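Local coordinates for DNA mismatch repair protein PMS1 (PDB 3H4L) that acts in DNA mismatch repair and carries an N-terminal ATPase domain of the DNA gyrase, Hsp90 and histidine kinase type that binds an ATP analogue, at residues S191-N194 and K200-L203; I47-K50 and S56-C59; N302-T307 and T352-Y357. All blocks are in the same frame, centred on the assembly; numbering follows the deposited sequence.

Interaction 1: S191-N194 and K200-L203; sequences SVWN and KKNL. With ANP (phosphoaminophosphonic acid-adenylate ester), chain C.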
loop_
_atom_site.group_PDB
_atom_site.type_symbol
_atom_site.label_atom_id
_atom_site.label_comp_id
_atom_site.label_asym_id
_atom_site.label_seq_id
_atom_site.Cartn_x
_atom_site.Cartn_y
_atom_site.Cartn_z
ATOM N N SER B 191 -4.396 4.181 9.596
ATOM C CA SER B 191 -3.193 4.011 8.792
ATOM C C SER B 191 -3.144 2.548 8.389
ATOM O O SER B 191 -3.352 1.662 9.211
ATOM C CB SER B 191 -1.949 4.345 9.602
ATOM O OG SER B 191 -1.981 5.687 10.024
ATOM N N VAL B 192 -2.875 2.286 7.125
ATOM C CA VAL B 192 -2.816 0.912 6.674
ATOM C C VAL B 192 -1.641 0.702 5.749
ATOM O O VAL B 192 -1.495 1.387 4.728
ATOM C CB VAL B 192 -4.099 0.515 5.927
ATOM C CG1 VAL B 192 -4.008 -0.940 5.482
ATOM C CG2 VAL B 192 -5.322 0.731 6.837
ATOM N N TRP B 193 -0.797 -0.249 6.113
ATOM C CA TRP B 193 0.366 -0.567 5.304
ATOM C C TRP B 193 0.339 -2.049 4.958
ATOM O O TRP B 193 -0.344 -2.848 5.608
ATOM C CB TRP B 193 1.667 -0.312 6.066
ATOM C CG TRP B 193 1.809 0.993 6.754
ATOM C CD1 TRP B 193 1.270 1.360 7.957
ATOM C CD2 TRP B 193 2.655 2.064 6.350
ATOM N NE1 TRP B 193 1.741 2.596 8.329
ATOM C CE2 TRP B 193 2.591 3.051 7.356
ATOM C CE3 TRP B 193 3.463 2.290 5.228
ATOM C CZ2 TRP B 193 3.318 4.243 7.281
ATOM C CZ3 TRP B 193 4.188 3.474 5.151
ATOM C CH2 TRP B 193 4.108 4.439 6.171
ATOM N N ASN B 194 1.095 -2.405 3.929
ATOM C CA ASN B 194 1.233 -3.789 3.537
ATOM C C ASN B 194 2.713 -4.016 3.358
ATOM O O ASN B 194 3.358 -3.332 2.557
ATOM C CB ASN B 194 0.537 -4.105 2.222
ATOM C CG ASN B 194 0.795 -5.533 1.782
ATOM O OD1 ASN B 194 0.616 -6.472 2.571
ATOM N ND2 ASN B 194 1.227 -5.713 0.536
ATOM N N LYS B 200 9.171 -4.621 1.307
ATOM C CA LYS B 200 8.670 -3.271 1.097
ATOM C C LYS B 200 7.495 -2.943 2.020
ATOM O O LYS B 200 6.573 -3.749 2.197
ATOM C CB LYS B 200 8.248 -3.046 -0.359
ATOM C CG LYS B 200 7.576 -1.685 -0.557
ATOM C CD LYS B 200 7.599 -1.197 -1.989
ATOM C CE LYS B 200 6.865 -2.121 -2.913
ATOM N NZ LYS B 200 6.762 -1.468 -4.240
ATOM N N LYS B 201 7.555 -1.758 2.617
ATOM C CA LYS B 201 6.511 -1.260 3.505
ATOM C C LYS B 201 5.729 -0.311 2.604
ATOM O O LYS B 201 6.098 0.852 2.422
ATOM C CB LYS B 201 7.130 -0.502 4.685
ATOM C CG LYS B 201 6.146 -0.035 5.751
ATOM C CD LYS B 201 6.853 0.870 6.762
ATOM C CE LYS B 201 5.946 1.309 7.910
ATOM N NZ LYS B 201 5.563 0.185 8.812
ATOM N N ASN B 202 4.656 -0.831 2.024
ATOM C CA ASN B 202 3.829 -0.071 1.102
ATOM C C ASN B 202 2.637 0.558 1.816
ATOM O O ASN B 202 1.762 -0.154 2.339
ATOM C CB ASN B 202 3.364 -1.011 -0.004
ATOM C CG ASN B 202 3.161 -0.309 -1.324
ATOM O OD1 ASN B 202 3.728 0.762 -1.567
ATOM N ND2 ASN B 202 2.367 -0.919 -2.200
ATOM N N LEU B 203 2.603 1.889 1.860
ATOM C CA LEU B 203 1.498 2.557 2.523
ATOM C C LEU B 203 0.266 2.326 1.671
ATOM O O LEU B 203 0.314 2.467 0.448
ATOM C CB LEU B 203 1.758 4.049 2.670
ATOM C CG LEU B 203 0.575 4.828 3.258
ATOM C CD1 LEU B 203 0.452 4.555 4.741
ATOM C CD2 LEU B 203 0.780 6.304 3.027
HETATM P PG ANP C . 5.652 2.350 -4.847
HETATM O O1G ANP C . 5.437 3.065 -6.104
HETATM O O2G ANP C . 6.685 1.340 -4.936
HETATM O O3G ANP C . 5.899 3.237 -3.670
HETATM P PB ANP C . 3.375 0.747 -5.579
HETATM O O1B ANP C . 2.406 -0.062 -4.799
HETATM O O2B ANP C . 4.120 0.015 -6.598
HETATM N N3B ANP C . 4.280 1.560 -4.527
HETATM P PA ANP C . 2.367 2.339 -7.830
HETATM O O1A ANP C . 3.691 2.392 -8.436
HETATM O O2A ANP C . 1.449 3.493 -7.988
HETATM O O3A ANP C . 2.526 1.902 -6.287
HETATM O "O5'" ANP C . 1.451 1.212 -8.550
HETATM C "C5'" ANP C . 0.797 0.340 -7.672
HETATM C "C4'" ANP C . -0.095 -0.825 -7.935
HETATM O "O4'" ANP C . -0.377 -0.956 -9.330
HETATM C "C3'" ANP C . 0.850 -1.903 -7.550
HETATM O "O3'" ANP C . 0.846 -2.066 -6.119
HETATM C "C2'" ANP C . 0.394 -3.063 -8.425
HETATM O "O2'" ANP C . -0.590 -3.819 -7.740
HETATM C "C1'" ANP C . -0.093 -2.309 -9.687
HETATM N N9 ANP C . 0.849 -2.228 -10.842
HETATM C C8 ANP C . 1.503 -1.148 -11.431
HETATM N N7 ANP C . 2.274 -1.411 -12.440
HETATM C C5 ANP C . 2.135 -2.780 -12.562
HETATM C C6 ANP C . 2.695 -3.777 -13.446
HETATM N N6 ANP C . 3.529 -3.442 -14.429
HETATM N N1 ANP C . 2.355 -5.126 -13.305
HETATM C C2 ANP C . 1.493 -5.506 -12.305
HETATM N N3 ANP C . 0.917 -4.641 -11.419
HETATM C C4 ANP C . 1.277 -3.314 -11.583
#
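The indole of W193 is clamped between two side chains of the facing hairpin strand, K201 and L203. This is the tight part. K201 CE lies 3.6 Å from the centroid of the six-membered ring. The lysine chain runs extended to its last torsion, where chi4 (68°) turns NZ over the five-membered ring, a cation-pi contact 4.2 Å from that centroid. L203 CD1 covers the opposite face, 3.5 Å from the six-membered centroid. With an alanine at W193, K201 would probably lose its aromatic partner and L203 CD1 the surface it packs on. Next to W193 and L203, a non-hydrogen-bonded pair of the antiparallel hairpin, N194 N to N202 O (2.8 Å) and N202 N to N194 O (2.9 Å) join the backbones.

Across the two strands the K200 end is loose. K200 NZ instead bonds ANP O2G at 2.9 Å and salt-bridges D39 of the second subunit. N202 ND2 donates to ANP O1B at 2.7 Å, while N202 OD1 accepts from ANP N3B. Both residues thus reach into the second subunit's nucleotide pocket, where its N36 and D61 also bind ANP. On the side of strand 44-50, V192 packs on I47 and F49. On its outer edge K200 to L203 pairs in parallel with a strand of the second subunit, so the sheet runs on across the interface.

Interaction 2: I47-K50 and S56-C59; sequences IIFK and SIEC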
loop_
_atom_site.group_PDB
_atom_site.type_symbol
_atom_site.label_atom_id
_atom_site.label_comp_id
_atom_site.label_asym_id
_atom_site.label_seq_id
_atom_site.Cartn_x
_atom_site.Cartn_y
_atom_site.Cartn_z
ATOM N N ILE B 47 -3.064 -0.510 11.048
ATOM C CA ILE B 47 -3.233 -1.873 10.575
ATOM C C ILE B 47 -2.089 -2.218 9.641
ATOM O O ILE B 47 -1.856 -1.535 8.645
ATOM C CB ILE B 47 -4.564 -1.998 9.823
ATOM C CG1 ILE B 47 -5.710 -1.548 10.730
ATOM C CG2 ILE B 47 -4.782 -3.416 9.361
ATOM C CD1 ILE B 47 -7.042 -1.530 10.043
ATOM N N ILE B 48 -1.372 -3.282 9.974
ATOM C CA ILE B 48 -0.248 -3.709 9.170
ATOM C C ILE B 48 -0.473 -5.117 8.620
ATOM O O ILE B 48 -0.633 -6.070 9.375
ATOM C CB ILE B 48 1.041 -3.653 10.011
ATOM C CG1 ILE B 48 1.329 -2.199 10.389
ATOM C CG2 ILE B 48 2.207 -4.212 9.243
ATOM C CD1 ILE B 48 2.581 -2.015 11.231
ATOM N N PHE B 49 -0.504 -5.230 7.296
ATOM C CA PHE B 49 -0.694 -6.518 6.625
ATOM C C PHE B 49 0.636 -7.072 6.149
ATOM O O PHE B 49 1.468 -6.318 5.638
ATOM C CB PHE B 49 -1.571 -6.374 5.368
ATOM C CG PHE B 49 -3.015 -6.071 5.647
ATOM C CD1 PHE B 49 -3.446 -4.770 5.815
ATOM C CD2 PHE B 49 -3.940 -7.090 5.727
ATOM C CE1 PHE B 49 -4.773 -4.492 6.055
ATOM C CE2 PHE B 49 -5.265 -6.816 5.968
ATOM C CZ PHE B 49 -5.684 -5.518 6.131
ATOM N N LYS B 50 0.847 -8.375 6.310
ATOM C CA LYS B 50 2.064 -8.983 5.787
ATOM C C LYS B 50 1.610 -9.877 4.643
ATOM O O LYS B 50 0.760 -10.753 4.807
ATOM C CB LYS B 50 2.817 -9.758 6.855
ATOM C CG LYS B 50 3.564 -8.835 7.810
ATOM C CD LYS B 50 4.721 -9.540 8.523
ATOM C CE LYS B 50 5.410 -8.592 9.509
ATOM N NZ LYS B 50 6.558 -9.236 10.217
ATOM N N SER B 56 -0.042 -12.341 7.797
ATOM C CA SER B 56 -0.622 -11.855 9.042
ATOM C C SER B 56 -1.271 -10.483 8.950
ATOM O O SER B 56 -1.107 -9.753 7.968
ATOM C CB SER B 56 0.461 -11.796 10.114
ATOM O OG SER B 56 1.536 -10.976 9.679
ATOM N N ILE B 57 -2.013 -10.144 9.995
ATOM C CA ILE B 57 -2.647 -8.849 10.073
ATOM C C ILE B 57 -2.462 -8.374 11.481
ATOM O O ILE B 57 -2.685 -9.126 12.420
ATOM C CB ILE B 57 -4.143 -8.876 9.747
ATOM C CG1 ILE B 57 -4.732 -7.523 10.149
ATOM C CG2 ILE B 57 -4.821 -10.034 10.411
ATOM C CD1 ILE B 57 -6.175 -7.353 9.826
ATOM N N GLU B 58 -2.073 -7.116 11.631
ATOM C CA GLU B 58 -1.858 -6.556 12.947
ATOM C C GLU B 58 -2.686 -5.293 13.159
ATOM O O GLU B 58 -2.718 -4.398 12.319
ATOM C CB GLU B 58 -0.363 -6.273 13.149
ATOM C CG GLU B 58 -0.042 -5.463 14.410
ATOM C CD GLU B 58 1.450 -5.204 14.613
ATOM O OE1 GLU B 58 1.787 -4.235 15.329
ATOM O OE2 GLU B 58 2.285 -5.963 14.074
ATOM N N CYS B 59 -3.364 -5.220 14.292
ATOM C CA CYS B 59 -4.164 -4.043 14.573
ATOM C C CYS B 59 -3.660 -3.373 15.848
ATOM O O CYS B 59 -3.659 -3.988 16.924
ATOM C CB CYS B 59 -5.638 -4.422 14.714
ATOM S SG CYS B 59 -6.714 -3.002 14.845
HETATM O O HOH W 1 1.148 -8.437 10.402
#
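I47 faces C59 in a non-hydrogen-bonded pair of an antiparallel β hairpin, strands 44-50 and 56-61. The hairpin belongs to the central sheet of the ATPase domain, related to DNA gyrase B, Hsp90 and histidine kinases. I47 CA comes within 3.1 Å of E58 O, a CA-H...O contact. I47 CG2 meets I57 CG1 at 4.2 Å, and these two side chains lie side by side. I47 also packs on V34 of helix 26-39, and C59 on L33 and S37 of that helix.

I48 forms a hydrogen-bonded pair with E58. I48 N donates to E58 O at 2.9 Å, and E58 N returns the bond to I48 O.

F49 lies beside I57 on the face shared with I47 and C59. Its CG is anti to the carbonyl carbon (chi1 -70°). The ring then has I57 CG1 over one face, offset toward the rim, and F49 CE2 stands 4.0 Å from I57 CD1. F171 meets F49 edge-to-face, and C174 and I178 of helix 167-184 pack against it. The face of I47, F49, I57 and C59 is thus buried under helices.

K50 pairs with S56 on the other face. K50 N donates to S56 O, but the return bond from S56 N to K50 O is weak. K50 CB also touches S56 OG at 3.3 Å. The same hydroxyl is linked to the strand opposite by a water, 2.7 Å from S56 OG, which donates a hydrogen bond to I48 O.

Interaction 3: N302-T307 and T352-Y357; sequences NEVYKT and TTLSDY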
loop_
_atom_site.group_PDB
_atom_site.type_symbol
_atom_site.label_atom_id
_atom_site.label_comp_id
_atom_site.label_asym_id
_atom_site.label_seq_id
_atom_site.Cartn_x
_atom_site.Cartn_y
_atom_site.Cartn_z
ATOM N N ASN B 302 -30.979 3.737 -4.604
ATOM C CA ASN B 302 -30.801 3.384 -6.006
ATOM C C ASN B 302 -31.977 3.719 -6.912
ATOM O O ASN B 302 -31.799 4.349 -7.952
ATOM C CB ASN B 302 -30.471 1.894 -6.132
ATOM C CG ASN B 302 -29.114 1.549 -5.545
ATOM O OD1 ASN B 302 -28.101 2.165 -5.886
ATOM N ND2 ASN B 302 -29.086 0.552 -4.666
ATOM N N GLU B 303 -33.175 3.300 -6.526
ATOM C CA GLU B 303 -34.348 3.561 -7.351
ATOM C C GLU B 303 -34.610 5.059 -7.515
ATOM O O GLU B 303 -34.735 5.557 -8.639
ATOM C CB GLU B 303 -35.572 2.858 -6.759
ATOM C CG GLU B 303 -36.056 3.415 -5.444
ATOM C CD GLU B 303 -36.942 2.434 -4.712
ATOM O OE1 GLU B 303 -37.571 2.831 -3.703
ATOM O OE2 GLU B 303 -36.997 1.259 -5.145
ATOM N N VAL B 304 -34.681 5.770 -6.393
ATOM C CA VAL B 304 -34.914 7.211 -6.402
ATOM C C VAL B 304 -33.903 7.920 -7.293
ATOM O O VAL B 304 -34.226 8.921 -7.925
ATOM C CB VAL B 304 -34.801 7.806 -4.984
ATOM C CG1 VAL B 304 -35.055 9.304 -5.027
ATOM C CG2 VAL B 304 -35.786 7.120 -4.053
ATOM N N TYR B 305 -32.680 7.402 -7.338
ATOM C CA TYR B 305 -31.625 7.997 -8.156
ATOM C C TYR B 305 -31.823 7.685 -9.638
ATOM O O TYR B 305 -31.574 8.532 -10.498
ATOM C CB TYR B 305 -30.251 7.485 -7.722
ATOM C CG TYR B 305 -29.105 8.136 -8.465
ATOM C CD1 TYR B 305 -28.649 9.402 -8.108
ATOM C CD2 TYR B 305 -28.495 7.495 -9.544
ATOM C CE1 TYR B 305 -27.613 10.017 -8.803
ATOM C CE2 TYR B 305 -27.462 8.100 -10.249
ATOM C CZ TYR B 305 -27.025 9.361 -9.875
ATOM O OH TYR B 305 -26.010 9.976 -10.582
ATOM N N LYS B 306 -32.255 6.459 -9.929
ATOM C CA LYS B 306 -32.494 6.036 -11.303
ATOM C C LYS B 306 -33.408 7.052 -11.986
ATOM O O LYS B 306 -33.105 7.558 -13.069
ATOM C CB LYS B 306 -33.142 4.652 -11.317
ATOM N N THR B 307 -34.520 7.362 -11.328
ATOM C CA THR B 307 -35.488 8.303 -11.866
ATOM C C THR B 307 -34.863 9.602 -12.368
ATOM O O THR B 307 -35.475 10.314 -13.159
ATOM C CB THR B 307 -36.575 8.641 -10.823
ATOM O OG1 THR B 307 -35.989 9.355 -9.728
ATOM C CG2 THR B 307 -37.226 7.362 -10.299
ATOM N N THR B 352 -39.172 10.123 -0.558
ATOM C CA THR B 352 -39.674 11.385 -1.089
ATOM C C THR B 352 -38.771 12.556 -0.709
ATOM O O THR B 352 -38.610 13.491 -1.491
ATOM C CB THR B 352 -41.125 11.680 -0.603
ATOM O OG1 THR B 352 -41.106 12.178 0.744
ATOM C CG2 THR B 352 -41.968 10.406 -0.656
ATOM N N THR B 353 -38.182 12.498 0.487
ATOM C CA THR B 353 -37.294 13.563 0.968
ATOM C C THR B 353 -36.037 13.666 0.112
ATOM O O THR B 353 -35.549 14.766 -0.162
ATOM C CB THR B 353 -36.861 13.342 2.440
ATOM O OG1 THR B 353 -37.977 13.549 3.315
ATOM C CG2 THR B 353 -35.756 14.315 2.816
ATOM N N LEU B 354 -35.512 12.518 -0.300
ATOM C CA LEU B 354 -34.323 12.498 -1.136
ATOM C C LEU B 354 -34.733 12.940 -2.536
ATOM O O LEU B 354 -34.129 13.839 -3.120
ATOM C CB LEU B 354 -33.723 11.087 -1.185
ATOM C CG LEU B 354 -32.461 10.975 -2.045
ATOM C CD1 LEU B 354 -31.354 11.799 -1.407
ATOM C CD2 LEU B 354 -32.040 9.524 -2.182
ATOM N N SER B 355 -35.776 12.301 -3.059
ATOM C CA SER B 355 -36.294 12.614 -4.385
ATOM C C SER B 355 -36.434 14.123 -4.555
ATOM O O SER B 355 -35.898 14.709 -5.497
ATOM C CB SER B 355 -37.659 11.944 -4.586
ATOM O OG SER B 355 -38.159 12.178 -5.894
ATOM N N ASP B 356 -37.150 14.750 -3.629
ATOM C CA ASP B 356 -37.352 16.186 -3.685
ATOM C C ASP B 356 -36.039 16.943 -3.472
ATOM O O ASP B 356 -35.945 18.126 -3.794
ATOM C CB ASP B 356 -38.407 16.603 -2.651
ATOM C CG ASP B 356 -37.846 17.497 -1.571
ATOM O OD1 ASP B 356 -36.800 17.143 -0.978
ATOM O OD2 ASP B 356 -38.461 18.553 -1.310
ATOM N N TYR B 357 -35.033 16.266 -2.921
ATOM C CA TYR B 357 -33.722 16.881 -2.707
ATOM C C TYR B 357 -33.040 16.963 -4.067
ATOM O O TYR B 357 -32.350 17.938 -4.375
ATOM C CB TYR B 357 -32.860 16.031 -1.764
ATOM C CG TYR B 357 -31.357 16.221 -1.935
ATOM C CD1 TYR B 357 -30.675 17.231 -1.253
ATOM C CD2 TYR B 357 -30.621 15.391 -2.792
ATOM C CE1 TYR B 357 -29.304 17.412 -1.413
ATOM C CE2 TYR B 357 -29.249 15.567 -2.960
ATOM C CZ TYR B 357 -28.595 16.579 -2.265
ATOM O OH TYR B 357 -27.231 16.755 -2.407
#
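V304 carries this contact, pressing one methyl branch against the backbone of helix 343-362 at S355. Its CG1 is anti to the backbone N (chi1 -180°), and this sets the methyl against the other helix. V304 CG1 reaches S355 CA at 3.6 Å. The same methyl touches S355 CB at 3.7 Å. The serine is small, which is consistent with the close approach of V304 to the helix backbone. V304 CA and S355 CA are 5.9 Å apart. L354 meets V304 more loosely. Its CD2 branch lies 4.2 Å from V304 CG1, so that one methyl group packs against both neighbours. The contact is small and apolar, and two of its three residues, V304 and L354, are buried.

Within its own segment the V304 carbonyl takes a hydrogen bond. T307 OG1 donates to V304 O at 2.6 Å, from above the carbonyl plane.

Other residues tie the two helices to the sheet. T353 and Y357 pack on strand 229-237, and N302 bonds to Q283. Helices 295-306 and 343-362 side by side against a four-stranded mixed sheet are consistent with the S5-like α/β fold of the second domain of MutL-type proteins.

Overall arrangement
From the N terminus, interaction 2 comes first and closes the short turn of the hairpin between strands 44-50 and 56-61. Interaction 1 closes a second hairpin, strands 189-195 and 200-206. Interaction 3 comes last and closes a much longer loop of 44 residues. The three lie in series, so none nests in or crosses another. Interactions 1 and 2 touch, because strands 44-50 and 189-195 are parallel neighbours in one sheet. S191 O to I47 N and W193 O to F49 N are probable hydrogen bonds there. Interaction 3 stands apart, its centre about 40 Å from that of interaction 2, and joins two helices of the other domain.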